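Local coordinates for protein methylglyoxal reductase (NADPH-dependent) (Candida albicans SC5314, PDB 6KWS) that probably reduces methylglyoxal and related carbonyl compounds with NADPH as the hydride donor, at residues Y112-S126 / N182-P194. The protein carries 1 engineered substitution. Sequence-based numbering, arbitrary orientation.
Sequences YNFGNNIEKVVITSS and NDNVKFSLSTINP
Phe-187 packs its ring against Val-121 at the start of strand 120-124. Its CB lies near two backbone oxygens, 3.4 Å from Ile-118 O and slightly farther from Glu-119 O. With chi1 at 53°, CG sits between the backbone N and the carbonyl carbon, and this brings the ring against Val-121 CG2. That methyl lies over one face, 3.4 Å from CD1 and somewhat farther from CG. CE1 meets the same methyl more loosely. At the ring edge, CE2 approaches Tyr-112 N at 4.3 Å. Val-185 CG1 lies over the centre of the opposite face, so the ring is held between two valines.

Farther along, strands 120-124 and 188-194 run parallel. Ser-190 N donates to Val-121 O at 2.9 Å. Ile-123 N returns a bond to Ser-190 O, and Ile-192 N continues the pattern to Ile-123 O. On the face that carries Val-121 and Ile-123, Leu-189 CD1 touches both, 3.6 Å from Val-121 CG1 and 3.7 Å from Ile-123 CD1. On the other face, Val-122 CG1 packs on Ile-192 CG1.

This pair belongs to the central sheet of the Rossmann-type domain. Helix 160-181 covers Ile-123 and Leu-189 through Ala-175 and Trp-176. Strand 75-80 flanks strand 120-124, and strand 260-269 lies beyond strand 188-194. At the C-terminal ends, Thr-124 and Pro-194 adjoin the NADPH-binding residues Leu-81 and Val-197.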
# COMPACT_ATOMS: atom_id res chain seq x y z
N TYR A 112 5.80 4.93 -21.57
CA TYR A 112 6.20 4.35 -22.84
C TYR A 112 6.64 5.42 -23.84
O TYR A 112 7.73 5.34 -24.41
CB TYR A 112 5.05 3.53 -23.41
CG TYR A 112 5.43 2.64 -24.55
CD1 TYR A 112 4.79 2.74 -25.78
CD2 TYR A 112 6.43 1.69 -24.41
CE1 TYR A 112 5.12 1.92 -26.83
CE2 TYR A 112 6.78 0.86 -25.46
CZ TYR A 112 6.12 0.99 -26.67
OH TYR A 112 6.45 0.17 -27.73
N ASN A 113 5.81 6.45 -24.04
CA ASN A 113 6.14 7.49 -25.01
C ASN A 113 7.32 8.34 -24.54
O ASN A 113 8.33 8.46 -25.24
CB ASN A 113 4.91 8.37 -25.28
CG ASN A 113 3.72 7.57 -25.78
OD1 ASN A 113 3.87 6.49 -26.33
ND2 ASN A 113 2.52 8.10 -25.56
N PHE A 114 7.22 8.91 -23.34
CA PHE A 114 8.16 9.95 -22.93
C PHE A 114 9.09 9.54 -21.79
O PHE A 114 9.91 10.36 -21.34
CB PHE A 114 7.38 11.22 -22.56
CG PHE A 114 6.19 11.46 -23.43
CD1 PHE A 114 6.31 12.14 -24.64
CD2 PHE A 114 4.93 11.03 -23.05
CE1 PHE A 114 5.19 12.37 -25.46
CE2 PHE A 114 3.80 11.25 -23.86
CZ PHE A 114 3.94 11.93 -25.06
N GLY A 115 9.02 8.30 -21.32
CA GLY A 115 9.89 7.91 -20.23
C GLY A 115 11.19 7.37 -20.76
O GLY A 115 11.53 6.20 -20.52
N ASN A 116 11.92 8.21 -21.50
CA ASN A 116 13.04 7.74 -22.30
C ASN A 116 14.07 7.02 -21.44
O ASN A 116 14.49 5.90 -21.76
CB ASN A 116 13.67 8.91 -23.04
CG ASN A 116 13.00 9.16 -24.38
OD1 ASN A 116 12.07 9.97 -24.49
ND2 ASN A 116 13.46 8.46 -25.41
N ASN A 117 14.47 7.62 -20.33
CA ASN A 117 15.48 7.04 -19.48
C ASN A 117 14.93 6.18 -18.37
O ASN A 117 15.71 5.65 -17.57
CB ASN A 117 16.35 8.13 -18.88
CG ASN A 117 17.37 8.64 -19.84
OD1 ASN A 117 17.08 9.52 -20.65
ND2 ASN A 117 18.58 8.07 -19.79
N ILE A 118 13.60 6.03 -18.28
CA ILE A 118 12.98 5.24 -17.22
C ILE A 118 13.32 3.77 -17.46
O ILE A 118 12.89 3.19 -18.46
CB ILE A 118 11.47 5.46 -17.15
CG1 ILE A 118 11.13 6.87 -16.65
CG2 ILE A 118 10.84 4.43 -16.25
CD1 ILE A 118 11.64 7.16 -15.25
N GLU A 119 14.09 3.17 -16.55
CA GLU A 119 14.52 1.79 -16.68
C GLU A 119 13.81 0.84 -15.73
O GLU A 119 13.76 -0.37 -16.00
CB GLU A 119 16.02 1.70 -16.44
CG GLU A 119 16.82 2.46 -17.47
CD GLU A 119 18.08 3.14 -16.90
OE1 GLU A 119 18.65 2.61 -15.91
OE2 GLU A 119 18.48 4.19 -17.44
N LYS A 120 13.26 1.35 -14.63
CA LYS A 120 12.57 0.51 -13.67
C LYS A 120 11.28 1.20 -13.26
O LYS A 120 11.24 2.43 -13.11
CB LYS A 120 13.46 0.20 -12.44
CG LYS A 120 14.39 -0.99 -12.71
CD LYS A 120 15.59 -0.98 -11.78
CE LYS A 120 16.64 -2.02 -12.16
NZ LYS A 120 16.37 -3.30 -11.45
N VAL A 121 10.21 0.42 -13.14
CA VAL A 121 8.90 0.92 -12.75
C VAL A 121 8.39 0.04 -11.63
O VAL A 121 8.37 -1.19 -11.77
CB VAL A 121 7.93 0.93 -13.94
CG1 VAL A 121 6.54 1.30 -13.48
CG2 VAL A 121 8.42 1.90 -15.00
N VAL A 122 7.97 0.65 -10.52
CA VAL A 122 7.37 -0.09 -9.42
C VAL A 122 5.95 0.43 -9.17
O VAL A 122 5.75 1.64 -9.02
CB VAL A 122 8.22 -0.00 -8.14
CG1 VAL A 122 7.64 -0.91 -7.06
CG2 VAL A 122 9.67 -0.35 -8.46
N ILE A 123 4.98 -0.48 -9.12
CA ILE A 123 3.58 -0.14 -8.91
C ILE A 123 3.09 -0.79 -7.62
O ILE A 123 3.37 -1.97 -7.36
CB ILE A 123 2.69 -0.58 -10.08
CG1 ILE A 123 3.05 0.19 -11.34
CG2 ILE A 123 1.23 -0.35 -9.75
CD1 ILE A 123 2.22 -0.19 -12.52
N THR A 124 2.35 -0.03 -6.83
CA THR A 124 1.72 -0.61 -5.65
C THR A 124 0.46 -1.33 -6.07
O THR A 124 -0.47 -0.71 -6.59
CB THR A 124 1.37 0.45 -4.62
OG1 THR A 124 2.44 1.39 -4.53
CG2 THR A 124 1.15 -0.20 -3.26
N SER A 125 0.43 -2.64 -5.83
CA SER A 125 -0.81 -3.37 -6.03
C SER A 125 -1.37 -3.73 -4.66
O SER A 125 -1.37 -2.89 -3.76
CB SER A 125 -0.56 -4.58 -6.94
OG SER A 125 -1.79 -5.16 -7.33
N SER A 126 -1.81 -4.97 -4.48
CA SER A 126 -2.47 -5.35 -3.25
C SER A 126 -2.55 -6.86 -3.17
O SER A 126 -2.68 -7.54 -4.20
CB SER A 126 -3.88 -4.75 -3.14
OG SER A 126 -4.64 -5.44 -2.15
N ASN A 182 2.72 -4.77 -25.42
CA ASN A 182 3.44 -3.77 -26.20
C ASN A 182 4.86 -4.25 -26.49
O ASN A 182 5.48 -4.97 -25.70
CB ASN A 182 3.50 -2.42 -25.48
CG ASN A 182 2.20 -1.63 -25.60
OD1 ASN A 182 1.17 -1.98 -24.99
ND2 ASN A 182 2.23 -0.56 -26.39
N ASP A 183 5.37 -3.83 -27.64
CA ASP A 183 6.74 -4.02 -28.08
C ASP A 183 7.60 -2.84 -27.61
O ASP A 183 7.09 -1.85 -27.09
CB ASP A 183 6.76 -4.15 -29.60
CG ASP A 183 5.82 -3.14 -30.27
OD1 ASP A 183 4.74 -2.85 -29.69
OD2 ASP A 183 6.15 -2.65 -31.38
N ASN A 184 8.92 -2.96 -27.80
CA ASN A 184 9.87 -1.87 -27.57
C ASN A 184 10.03 -1.49 -26.10
O ASN A 184 10.73 -0.49 -25.81
CB ASN A 184 9.49 -0.57 -28.31
CG ASN A 184 9.59 -0.67 -29.83
OD1 ASN A 184 10.34 -1.50 -30.37
ND2 ASN A 184 8.84 0.18 -30.54
N VAL A 185 9.41 -2.21 -25.17
CA VAL A 185 9.31 -1.76 -23.79
C VAL A 185 10.69 -1.71 -23.16
O VAL A 185 11.36 -2.74 -23.02
CB VAL A 185 8.38 -2.68 -22.99
CG1 VAL A 185 8.30 -2.20 -21.56
CG2 VAL A 185 7.00 -2.71 -23.64
N LYS A 186 11.11 -0.51 -22.75
CA LYS A 186 12.47 -0.29 -22.28
C LYS A 186 12.64 -0.50 -20.79
O LYS A 186 13.77 -0.66 -20.32
CB LYS A 186 12.93 1.13 -22.65
CG LYS A 186 13.04 1.38 -24.17
CD LYS A 186 13.51 2.81 -24.48
CE LYS A 186 12.37 3.72 -24.95
NZ LYS A 186 12.55 5.17 -24.57
N PHE A 187 11.56 -0.53 -20.02
CA PHE A 187 11.67 -0.64 -18.57
C PHE A 187 11.17 -1.99 -18.10
O PHE A 187 10.30 -2.60 -18.72
CB PHE A 187 10.89 0.47 -17.85
CG PHE A 187 9.45 0.59 -18.28
CD1 PHE A 187 8.46 -0.18 -17.69
CD2 PHE A 187 9.09 1.48 -19.27
CE1 PHE A 187 7.14 -0.07 -18.09
CE2 PHE A 187 7.77 1.60 -19.66
CZ PHE A 187 6.79 0.84 -19.07
N SER A 188 11.73 -2.44 -16.98
CA SER A 188 11.14 -3.55 -16.27
C SER A 188 9.99 -3.03 -15.41
O SER A 188 9.76 -1.82 -15.30
CB SER A 188 12.18 -4.26 -15.41
OG SER A 188 12.93 -3.31 -14.69
N LEU A 189 9.24 -3.96 -14.83
CA LEU A 189 8.14 -3.60 -13.95
C LEU A 189 8.10 -4.56 -12.77
O LEU A 189 8.17 -5.78 -12.95
CB LEU A 189 6.80 -3.63 -14.68
CG LEU A 189 5.58 -3.42 -13.79
CD1 LEU A 189 5.18 -1.99 -13.82
CD2 LEU A 189 4.44 -4.29 -14.25
N SER A 190 7.99 -4.01 -11.57
CA SER A 190 7.78 -4.80 -10.38
C SER A 190 6.49 -4.36 -9.69
O SER A 190 5.97 -3.26 -9.90
CB SER A 190 8.95 -4.70 -9.41
OG SER A 190 10.11 -5.24 -9.98
N THR A 191 6.02 -5.23 -8.81
CA THR A 191 4.73 -5.04 -8.19
C THR A 191 4.89 -5.33 -6.70
O THR A 191 5.55 -6.30 -6.32
CB THR A 191 3.72 -5.96 -8.88
OG1 THR A 191 3.01 -5.22 -9.89
CG2 THR A 191 2.77 -6.51 -7.96
N ILE A 192 4.33 -4.46 -5.86
CA ILE A 192 4.32 -4.61 -4.41
C ILE A 192 2.88 -4.88 -3.98
O ILE A 192 2.03 -4.00 -4.10
CB ILE A 192 4.87 -3.36 -3.72
CG1 ILE A 192 6.25 -3.00 -4.29
CG2 ILE A 192 4.96 -3.56 -2.22
CD1 ILE A 192 7.34 -3.97 -3.85
N ASN A 193 2.59 -6.08 -3.47
CA ASN A 193 1.22 -6.45 -3.08
C ASN A 193 1.11 -6.61 -1.57
O ASN A 193 1.22 -7.74 -1.06
CB ASN A 193 0.76 -7.73 -3.75
CG ASN A 193 1.01 -7.73 -5.21
OD1 ASN A 193 0.10 -7.52 -6.01
ND2 ASN A 193 2.25 -7.97 -5.58
N PRO A 194 0.85 -5.54 -0.83
CA PRO A 194 0.71 -5.67 0.62
C PRO A 194 -0.68 -6.12 1.03
O PRO A 194 -1.68 -5.86 0.34
CB PRO A 194 0.99 -4.25 1.11
CG PRO A 194 0.50 -3.40 -0.00
CD PRO A 194 0.70 -4.15 -1.27